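Long-range contacts in FG41 Malonate Semialdehyde Decarboxylase (PDB 4LHP), which is a trimeric member of the tautomerase superfamily, built from the family's beta-alpha-beta units: residues 1-10 with 39-50; 11-22 with 92-101. All blocks are in the same frame, centred on the assembly; numbering follows the deposited sequence.

Contact 1: residues 1-10 with 39-50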
loop_
_atom_site.group_PDB
_atom_site.type_symbol
_atom_site.label_atom_id
_atom_site.label_comp_id
_atom_site.label_asym_id
_atom_site.label_seq_id
_atom_site.Cartn_x
_atom_site.Cartn_y
_atom_site.Cartn_z
ATOM N N PRO A 1 -3.511 8.741 -10.568
ATOM C CA PRO A 1 -3.261 8.261 -9.208
ATOM C C PRO A 1 -3.884 6.889 -8.978
ATOM O O PRO A 1 -4.888 6.565 -9.611
ATOM C CB PRO A 1 -3.987 9.295 -8.358
ATOM C CG PRO A 1 -5.188 9.623 -9.182
ATOM C CD PRO A 1 -4.711 9.597 -10.621
ATOM N N LEU A 2 -3.293 6.097 -8.090
ATOM C CA LEU A 2 -3.900 4.843 -7.662
ATOM C C LEU A 2 -4.449 5.018 -6.253
ATOM O O LEU A 2 -3.716 5.376 -5.334
ATOM C CB LEU A 2 -2.880 3.704 -7.696
ATOM C CG LEU A 2 -3.348 2.368 -7.111
ATOM C CD1 LEU A 2 -4.478 1.767 -7.931
ATOM C CD2 LEU A 2 -2.184 1.396 -7.008
ATOM N N ILE A 3 -5.745 4.773 -6.090
ATOM C CA ILE A 3 -6.401 4.963 -4.803
ATOM C C ILE A 3 -6.708 3.625 -4.142
ATOM O O ILE A 3 -7.462 2.817 -4.683
ATOM C CB ILE A 3 -7.735 5.717 -4.958
ATOM C CG1 ILE A 3 -7.593 6.887 -5.937
ATOM C CG2 ILE A 3 -8.238 6.190 -3.603
ATOM C CD1 ILE A 3 -6.540 7.899 -5.549
ATOM N N ARG A 4 -6.125 3.389 -2.972
ATOM C CA ARG A 4 -6.503 2.234 -2.167
ATOM C C ARG A 4 -7.540 2.656 -1.135
ATOM O O ARG A 4 -7.236 3.406 -0.207
ATOM C CB ARG A 4 -5.286 1.625 -1.465
ATOM C CG ARG A 4 -4.189 1.181 -2.411
ATOM C CD ARG A 4 -3.148 0.325 -1.708
ATOM N NE ARG A 4 -2.236 -0.302 -2.662
ATOM C CZ ARG A 4 -2.383 -1.529 -3.160
ATOM N NH1 ARG A 4 -3.400 -2.293 -2.796
ATOM N NH2 ARG A 4 -1.505 -2.007 -4.027
ATOM N N ILE A 5 -8.767 2.177 -1.303
ATOM C CA ILE A 5 -9.839 2.485 -0.365
ATOM C C ILE A 5 -10.149 1.271 0.501
ATOM O O ILE A 5 -10.684 0.274 0.018
ATOM C CB ILE A 5 -11.127 2.905 -1.088
ATOM C CG1 ILE A 5 -10.836 4.037 -2.074
ATOM C CG2 ILE A 5 -12.188 3.326 -0.074
ATOM C CD1 ILE A 5 -12.008 4.391 -2.962
ATOM N N ASP A 6 -9.801 1.361 1.780
ATOM C CA ASP A 6 -10.109 0.299 2.729
ATOM C C ASP A 6 -11.224 0.741 3.667
ATOM O O ASP A 6 -11.092 1.728 4.391
ATOM C CB ASP A 6 -8.864 -0.089 3.529
ATOM C CG ASP A 6 -7.849 -0.855 2.698
ATOM O OD1 ASP A 6 -7.805 -2.098 2.807
ATOM O OD2 ASP A 6 -7.095 -0.215 1.936
ATOM N N LEU A 7 -12.325 0.000 3.643
ATOM C CA LEU A 7 -13.484 0.318 4.461
ATOM C C LEU A 7 -14.011 -0.969 5.085
ATOM O O LEU A 7 -13.299 -1.971 5.123
ATOM C CB LEU A 7 -14.545 1.037 3.623
ATOM C CG LEU A 7 -14.720 0.543 2.187
ATOM C CD1 LEU A 7 -15.185 -0.901 2.166
ATOM C CD2 LEU A 7 -15.691 1.435 1.430
ATOM N N THR A 8 -15.244 -0.952 5.580
ATOM C CA THR A 8 -15.754 -2.079 6.350
ATOM C C THR A 8 -16.969 -2.752 5.714
ATOM O O THR A 8 -17.745 -2.119 4.999
ATOM C CB THR A 8 -16.100 -1.640 7.773
ATOM O OG1 THR A 8 -17.014 -0.539 7.725
ATOM C CG2 THR A 8 -14.839 -1.211 8.507
ATOM N N SER A 9 -17.131 -4.040 6.001
ATOM C CA SER A 9 -18.124 -4.873 5.326
ATOM C C SER A 9 -19.571 -4.555 5.702
ATOM O O SER A 9 -20.496 -4.969 5.003
ATOM C CB SER A 9 -17.832 -6.357 5.581
ATOM O OG SER A 9 -17.652 -6.630 6.961
ATOM N N ASP A 10 -19.772 -3.828 6.798
ATOM C CA ASP A 10 -21.120 -3.432 7.203
ATOM C C ASP A 10 -21.726 -2.429 6.223
ATOM O O ASP A 10 -22.942 -2.244 6.192
ATOM C CB ASP A 10 -21.114 -2.846 8.616
ATOM C CG ASP A 10 -20.164 -1.678 8.759
ATOM O OD1 ASP A 10 -18.936 -1.908 8.741
ATOM O OD2 ASP A 10 -20.644 -0.535 8.900
ATOM N N PHE A 39 -8.309 4.751 -11.005
ATOM C CA PHE A 39 -7.622 3.533 -10.616
ATOM C C PHE A 39 -7.764 3.343 -9.120
ATOM O O PHE A 39 -7.154 4.058 -8.326
ATOM C CB PHE A 39 -6.164 3.600 -11.053
ATOM C CG PHE A 39 -6.008 3.765 -12.530
ATOM C CD1 PHE A 39 -5.819 5.016 -13.091
ATOM C CD2 PHE A 39 -6.102 2.671 -13.368
ATOM C CE1 PHE A 39 -5.700 5.164 -14.457
ATOM C CE2 PHE A 39 -5.985 2.812 -14.730
ATOM C CZ PHE A 39 -5.785 4.059 -15.277
ATOM N N GLN A 40 -8.589 2.371 -8.750
ATOM C CA GLN A 40 -9.023 2.212 -7.373
ATOM C C GLN A 40 -9.076 0.745 -6.981
ATOM O O GLN A 40 -9.469 -0.105 -7.778
ATOM C CB GLN A 40 -10.417 2.816 -7.196
ATOM C CG GLN A 40 -10.513 4.291 -7.539
ATOM C CD GLN A 40 -11.891 4.857 -7.256
ATOM O OE1 GLN A 40 -12.905 4.219 -7.540
ATOM N NE2 GLN A 40 -11.936 6.057 -6.688
ATOM N N ILE A 41 -8.682 0.459 -5.747
ATOM C CA ILE A 41 -8.834 -0.874 -5.187
ATOM C C ILE A 41 -9.663 -0.786 -3.916
ATOM O O ILE A 41 -9.275 -0.119 -2.957
ATOM C CB ILE A 41 -7.479 -1.519 -4.859
ATOM C CG1 ILE A 41 -6.629 -1.630 -6.126
ATOM C CG2 ILE A 41 -7.689 -2.896 -4.238
ATOM C CD1 ILE A 41 -5.195 -2.033 -5.870
ATOM N N LEU A 42 -10.810 -1.455 -3.920
ATOM C CA LEU A 42 -11.696 -1.463 -2.765
ATOM C C LEU A 42 -11.538 -2.743 -1.967
ATOM O O LEU A 42 -11.763 -3.840 -2.478
ATOM C CB LEU A 42 -13.152 -1.315 -3.203
ATOM C CG LEU A 42 -13.629 0.124 -3.374
ATOM C CD1 LEU A 42 -12.655 0.901 -4.238
ATOM C CD2 LEU A 42 -15.024 0.148 -3.974
ATOM N N THR A 43 -11.146 -2.595 -0.709
ATOM C CA THR A 43 -11.050 -3.726 0.195
ATOM C C THR A 43 -11.997 -3.515 1.365
ATOM O O THR A 43 -11.805 -2.609 2.176
ATOM C CB THR A 43 -9.622 -3.905 0.735
ATOM O OG1 THR A 43 -8.683 -3.875 -0.348
ATOM C CG2 THR A 43 -9.499 -5.229 1.472
ATOM N N ALA A 44 -13.032 -4.344 1.440
ATOM C CA ALA A 44 -13.973 -4.287 2.548
ATOM C C ALA A 44 -13.524 -5.238 3.648
ATOM O O ALA A 44 -13.278 -6.419 3.401
ATOM C CB ALA A 44 -15.370 -4.639 2.074
ATOM N N HIS A 45 -13.414 -4.712 4.863
ATOM C CA HIS A 45 -12.924 -5.483 5.994
ATOM C C HIS A 45 -14.000 -5.662 7.047
ATOM O O HIS A 45 -14.936 -4.873 7.136
ATOM C CB HIS A 45 -11.748 -4.766 6.659
ATOM C CG HIS A 45 -10.581 -4.535 5.754
ATOM N ND1 HIS A 45 -9.387 -5.205 5.897
ATOM C CD2 HIS A 45 -10.418 -3.698 4.702
ATOM C CE1 HIS A 45 -8.539 -4.796 4.970
ATOM N NE2 HIS A 45 -9.143 -3.881 4.232
ATOM N N ASP A 46 -13.856 -6.708 7.851
ATOM C CA ASP A 46 -14.538 -6.766 9.129
ATOM C C ASP A 46 -14.017 -5.575 9.929
ATOM O O ASP A 46 -12.809 -5.346 9.973
ATOM C CB ASP A 46 -14.217 -8.075 9.842
ATOM C CG ASP A 46 -14.950 -8.216 11.158
ATOM O OD1 ASP A 46 -14.536 -7.568 12.144
ATOM O OD2 ASP A 46 -15.937 -8.980 11.209
ATOM N N PRO A 47 -14.919 -4.798 10.547
ATOM C CA PRO A 47 -14.498 -3.560 11.215
ATOM C C PRO A 47 -13.380 -3.757 12.236
ATOM O O PRO A 47 -12.597 -2.835 12.464
ATOM C CB PRO A 47 -15.779 -3.087 11.906
ATOM C CG PRO A 47 -16.873 -3.640 11.061
ATOM C CD PRO A 47 -16.380 -4.984 10.612
ATOM N N SER A 48 -13.310 -4.936 12.842
ATOM C CA SER A 48 -12.270 -5.223 13.823
ATOM C C SER A 48 -10.878 -5.193 13.192
ATOM O O SER A 48 -9.878 -4.995 13.882
ATOM C CB SER A 48 -12.515 -6.581 14.486
ATOM O OG SER A 48 -12.654 -7.608 13.519
ATOM N N ASP A 49 -10.819 -5.389 11.879
ATOM C CA ASP A 49 -9.544 -5.414 11.169
ATOM C C ASP A 49 -9.008 -4.010 10.888
ATOM O O ASP A 49 -7.828 -3.841 10.583
ATOM C CB ASP A 49 -9.672 -6.210 9.870
ATOM C CG ASP A 49 -9.611 -7.711 10.100
ATOM O OD1 ASP A 49 -8.941 -8.141 11.064
ATOM O OD2 ASP A 49 -10.231 -8.460 9.315
ATOM N N ILE A 50 -9.875 -3.006 10.986
ATOM C CA ILE A 50 -9.439 -1.614 10.913
ATOM C C ILE A 50 -9.465 -0.977 12.299
ATOM O O ILE A 50 -10.515 -0.904 12.939
ATOM C CB ILE A 50 -10.323 -0.779 9.965
ATOM C CG1 ILE A 50 -10.049 -1.156 8.508
ATOM C CG2 ILE A 50 -10.060 0.705 10.168
ATOM C CD1 ILE A 50 -10.911 -0.415 7.506
HETATM O O HOH W 1 -7.563 7.324 -9.944
HETATM O O HOH W 2 -7.932 -1.620 -0.799
HETATM O O HOH W 3 -18.230 -8.197 9.049
#
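The imidazole of H45 meets strand 2-8 with its edge: the carbonyl O of L7 lies in the ring plane, and NE2 donates a hydrogen bond to D6 OD1 at 2.6 Å, the oxygen lying 18° out of that plane. The carboxylate uses its anti lone pair and is turned 42° from the ring. The guanidinium of R4 is approached differently, with CD1 of I41 resting over one face, 3.6 Å from NH1, while the F39 ring has the carbonyl O of P1 near its edge, stacks with F103 of the second subunit and also meets F116. These groups decorate the two parallel strands, 2-8 and 39-45, of a right-handed beta-alpha-beta unit, the building block of the tautomerase fold; helix 13-31 forms the crossover. The backbones are stitched by alternating bonds, beginning with I3 N to F39 O at 2.7 Å and ending where S9 N reaches H45 O.

R4, D6, I41, T43 and H45 share one face, which turns toward the other subunits of the trimer. There R4 NH1 pairs in a salt bridge with D6 of the second subunit, D6 OD2 receives the equivalent bond from R4 of the third subunit, and H45 ND1 makes a weak hydrogen bond to L42 O of the third subunit. On the helix-facing side lie I3, I5, L7, Q40, L42 and A44. I5 and L42 run side by side in the same direction, their CD1 atoms 3.8 Å apart, and L7 CD1 reaches A44 CB because its CG sits between backbone N and carbonyl carbon (chi1 38°). At the far end T8 CG2 packs on P47 CA at 3.6 Å.

Contact 2: residues 11-22 with 92-101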
loop_
_atom_site.group_PDB
_atom_site.type_symbol
_atom_site.label_atom_id
_atom_site.label_comp_id
_atom_site.label_asym_id
_atom_site.label_seq_id
_atom_site.Cartn_x
_atom_site.Cartn_y
_atom_site.Cartn_z
ATOM N N ARG A 11 -20.879 -1.779 5.430
ATOM C CA ARG A 11 -21.356 -0.850 4.412
ATOM C C ARG A 11 -21.808 -1.622 3.180
ATOM O O ARG A 11 -21.146 -2.567 2.751
ATOM C CB ARG A 11 -20.268 0.160 4.040
ATOM C CG ARG A 11 -19.908 1.115 5.167
ATOM C CD ARG A 11 -19.032 2.260 4.681
ATOM N NE ARG A 11 -18.651 3.156 5.770
ATOM C CZ ARG A 11 -19.376 4.188 6.195
ATOM N NH1 ARG A 11 -20.542 4.478 5.631
ATOM N NH2 ARG A 11 -18.933 4.935 7.194
ATOM N N SER A 12 -22.942 -1.218 2.617
ATOM C CA SER A 12 -23.516 -1.919 1.478
ATOM C C SER A 12 -22.576 -1.872 0.280
ATOM O O SER A 12 -21.858 -0.891 0.084
ATOM C CB SER A 12 -24.858 -1.298 1.094
ATOM O OG SER A 12 -24.676 -0.026 0.495
ATOM N N ARG A 13 -22.583 -2.938 -0.513
ATOM C CA ARG A 13 -21.847 -2.957 -1.768
ATOM C C ARG A 13 -22.169 -1.694 -2.557
ATOM O O ARG A 13 -21.288 -1.086 -3.167
ATOM C CB ARG A 13 -22.188 -4.204 -2.585
ATOM N N GLU A 14 -23.439 -1.300 -2.533
ATOM C CA GLU A 14 -23.890 -0.099 -3.229
ATOM C C GLU A 14 -23.193 1.142 -2.683
ATOM O O GLU A 14 -22.681 1.962 -3.445
ATOM C CB GLU A 14 -25.408 0.052 -3.108
ATOM N N GLN A 15 -23.174 1.273 -1.360
ATOM C CA GLN A 15 -22.594 2.447 -0.719
ATOM C C GLN A 15 -21.099 2.554 -1.009
ATOM O O GLN A 15 -20.591 3.645 -1.262
ATOM C CB GLN A 15 -22.825 2.410 0.793
ATOM C CG GLN A 15 -22.683 3.765 1.465
ATOM C CD GLN A 15 -22.773 3.681 2.975
ATOM O OE1 GLN A 15 -22.374 2.686 3.579
ATOM N NE2 GLN A 15 -23.302 4.729 3.597
ATOM N N ARG A 16 -20.395 1.426 -0.964
ATOM C CA ARG A 16 -18.961 1.418 -1.228
ATOM C C ARG A 16 -18.706 2.013 -2.595
ATOM O O ARG A 16 -17.987 2.999 -2.739
ATOM C CB ARG A 16 -18.405 -0.001 -1.215
ATOM C CG ARG A 16 -18.471 -0.709 0.115
ATOM C CD ARG A 16 -18.150 -2.178 -0.076
ATOM N NE ARG A 16 -18.659 -3.004 1.011
ATOM C CZ ARG A 16 -18.754 -4.328 0.960
ATOM N NH1 ARG A 16 -18.377 -4.984 -0.128
ATOM N NH2 ARG A 16 -19.231 -4.996 1.999
ATOM N N ARG A 17 -19.301 1.392 -3.604
ATOM C CA ARG A 17 -19.161 1.855 -4.972
ATOM C C ARG A 17 -19.431 3.356 -5.053
ATOM O O ARG A 17 -18.747 4.081 -5.775
ATOM C CB ARG A 17 -20.112 1.079 -5.884
ATOM C CG ARG A 17 -20.049 1.480 -7.346
ATOM C CD ARG A 17 -18.617 1.673 -7.820
ATOM N NE ARG A 17 -18.567 2.391 -9.090
ATOM C CZ ARG A 17 -18.160 1.879 -10.249
ATOM N NH1 ARG A 17 -17.739 0.623 -10.339
ATOM N NH2 ARG A 17 -18.169 2.641 -11.332
ATOM N N ALA A 18 -20.423 3.821 -4.301
ATOM C CA ALA A 18 -20.733 5.248 -4.243
ATOM C C ALA A 18 -19.596 6.022 -3.578
ATOM O O ALA A 18 -19.173 7.067 -4.072
ATOM C CB ALA A 18 -22.040 5.478 -3.504
ATOM N N ILE A 19 -19.106 5.509 -2.452
ATOM C CA ILE A 19 -17.921 6.072 -1.815
ATOM C C ILE A 19 -16.815 6.228 -2.854
ATOM O O ILE A 19 -16.202 7.288 -2.969
ATOM C CB ILE A 19 -17.413 5.177 -0.658
ATOM C CG1 ILE A 19 -18.376 5.234 0.531
ATOM C CG2 ILE A 19 -16.021 5.611 -0.214
ATOM C CD1 ILE A 19 -18.062 4.231 1.623
ATOM N N ALA A 20 -16.576 5.166 -3.618
ATOM C CA ALA A 20 -15.518 5.165 -4.622
ATOM C C ALA A 20 -15.785 6.206 -5.705
ATOM O O ALA A 20 -14.866 6.877 -6.173
ATOM C CB ALA A 20 -15.381 3.779 -5.236
ATOM N N ASP A 21 -17.049 6.341 -6.095
ATOM C CA ASP A 21 -17.434 7.312 -7.112
ATOM C C ASP A 21 -17.160 8.732 -6.633
ATOM O O ASP A 21 -16.685 9.575 -7.392
ATOM C CB ASP A 21 -18.916 7.165 -7.460
ATOM C CG ASP A 21 -19.209 5.914 -8.265
ATOM O OD1 ASP A 21 -18.353 5.502 -9.075
ATOM O OD2 ASP A 21 -20.305 5.344 -8.094
ATOM N N ALA A 22 -17.458 8.986 -5.364
ATOM C CA ALA A 22 -17.329 10.322 -4.802
ATOM C C ALA A 22 -15.867 10.734 -4.688
ATOM O O ALA A 22 -15.518 11.892 -4.924
ATOM C CB ALA A 22 -18.002 10.383 -3.443
ATOM N N LEU A 92 -18.374 12.841 0.721
ATOM C CA LEU A 92 -18.722 11.585 1.370
ATOM C C LEU A 92 -19.863 11.742 2.379
ATOM O O LEU A 92 -20.540 10.768 2.710
ATOM C CB LEU A 92 -17.499 11.000 2.081
ATOM C CG LEU A 92 -16.355 10.425 1.240
ATOM C CD1 LEU A 92 -15.340 9.749 2.156
ATOM C CD2 LEU A 92 -16.859 9.449 0.191
ATOM N N ALA A 93 -20.068 12.959 2.873
ATOM C CA ALA A 93 -21.074 13.203 3.905
ATOM C C ALA A 93 -22.481 12.763 3.479
ATOM O O ALA A 93 -23.106 11.946 4.156
ATOM C CB ALA A 93 -21.071 14.673 4.310
ATOM N N PRO A 94 -22.984 13.301 2.357
ATOM C CA PRO A 94 -24.330 12.927 1.905
ATOM C C PRO A 94 -24.452 11.438 1.594
ATOM O O PRO A 94 -25.553 10.887 1.622
ATOM C CB PRO A 94 -24.510 13.750 0.625
ATOM C CG PRO A 94 -23.129 14.056 0.170
ATOM C CD PRO A 94 -22.342 14.241 1.425
ATOM N N ILE A 95 -23.324 10.801 1.298
ATOM C CA ILE A 95 -23.303 9.387 0.946
ATOM C C ILE A 95 -23.448 8.495 2.175
ATOM O O ILE A 95 -23.824 7.328 2.061
ATOM C CB ILE A 95 -22.008 9.036 0.187
ATOM C CG1 ILE A 95 -22.172 9.378 -1.294
ATOM C CG2 ILE A 95 -21.661 7.563 0.343
ATOM C CD1 ILE A 95 -20.885 9.358 -2.071
ATOM N N GLY A 96 -23.156 9.047 3.349
ATOM C CA GLY A 96 -23.315 8.313 4.592
ATOM C C GLY A 96 -22.014 8.054 5.330
ATOM O O GLY A 96 -21.911 7.100 6.102
ATOM N N VAL A 97 -21.014 8.898 5.095
ATOM C CA VAL A 97 -19.750 8.798 5.815
ATOM C C VAL A 97 -19.502 10.076 6.600
ATOM O O VAL A 97 -19.247 11.132 6.020
ATOM C CB VAL A 97 -18.566 8.571 4.861
ATOM C CG1 VAL A 97 -17.272 8.410 5.648
ATOM C CG2 VAL A 97 -18.812 7.356 3.978
ATOM N N ALA A 98 -19.583 9.979 7.923
ATOM C CA ALA A 98 -19.347 11.124 8.789
ATOM C C ALA A 98 -17.904 11.597 8.649
ATOM O O ALA A 98 -17.021 10.818 8.294
ATOM C CB ALA A 98 -19.644 10.760 10.230
ATOM N N GLY A 99 -17.670 12.874 8.932
ATOM C CA GLY A 99 -16.341 13.446 8.829
ATOM C C GLY A 99 -15.363 12.759 9.761
ATOM O O GLY A 99 -14.164 12.702 9.494
ATOM N N SER A 100 -15.887 12.232 10.860
ATOM C CA SER A 100 -15.068 11.580 11.871
ATOM C C SER A 100 -14.532 10.237 11.391
ATOM O O SER A 100 -13.563 9.712 11.939
ATOM C CB SER A 100 -15.899 11.356 13.130
ATOM O OG SER A 100 -17.032 10.561 12.833
ATOM N N ASP A 101 -15.169 9.683 10.365
ATOM C CA ASP A 101 -14.882 8.323 9.936
ATOM C C ASP A 101 -14.002 8.275 8.694
ATOM O O ASP A 101 -13.786 7.207 8.122
ATOM C CB ASP A 101 -16.193 7.583 9.680
ATOM C CG ASP A 101 -17.019 7.412 10.944
ATOM O OD1 ASP A 101 -16.468 7.623 12.046
ATOM O OD2 ASP A 101 -18.213 7.064 10.837
HETATM O O HOH W 4 -20.139 7.306 8.794
HETATM O O HOH W 5 -24.311 5.478 6.273
#
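R11 and V97 cross at about a right angle, CG2 of V97 lying over one face of the guanidinium, 3.6 Å above its plane and offset toward the rim. The contact joins the start of helix 13-31 to a Schellman motif, in which G96, at positive phi, is the C-prime residue after helix 78-92. Extended from CG to NE, R11 brings NH1 to G96 O at 3.0 Å; the oxygen lies in the guanidinium plane, but the donor stands 50° above the carbonyl plane. NH2 bonds to S64 O and to a water that also bonds D101 OD2; that carboxylate is hydrogen-bonded to S62 as well. Q15 crosses I95 obliquely: with CG anti to the backbone N (chi1 -161°), its amide reaches the A93-G96 turn, and NE2 gives a nearly straight bond to I95 O (167°), while OE1 accepts a weak bond from R11 NH1.

Further along the helix, past the polar contacts, I19 meets L92 and V97 at about right angles through CG2 and CD1, and its CG1 leans on I95 CG2. I95 also presses against the helix, where its CD1 comes within 3.4 Å of A22 CB, tighter than usual for two carbons.

How the contacts relate
Contacts 1 and 2 lie 11 Å apart between centres, and contact 2 touches the beta-alpha-beta unit through its helix: residues 11-22 begin the helix that links the two strands of contact 1. I19 belongs to both environments, its CD1 packing on L7 CD2 at 3.7 Å while it also meets the loop 92-101. Polar ties join the layers too: Q40 NE2 probably donates to A20 O (3.1 Å), and R16 NH2 to S9 O (3.3 Å). The helix thus packs on the strands and, on another flank, against the turn after helix 78-92. A phosphate ion, probably from the crystallisation liquor, lies about 3 Å from the side chain of P1, at the start of contact 1; such ions can mark pockets. Both contacts also touch the third subunit.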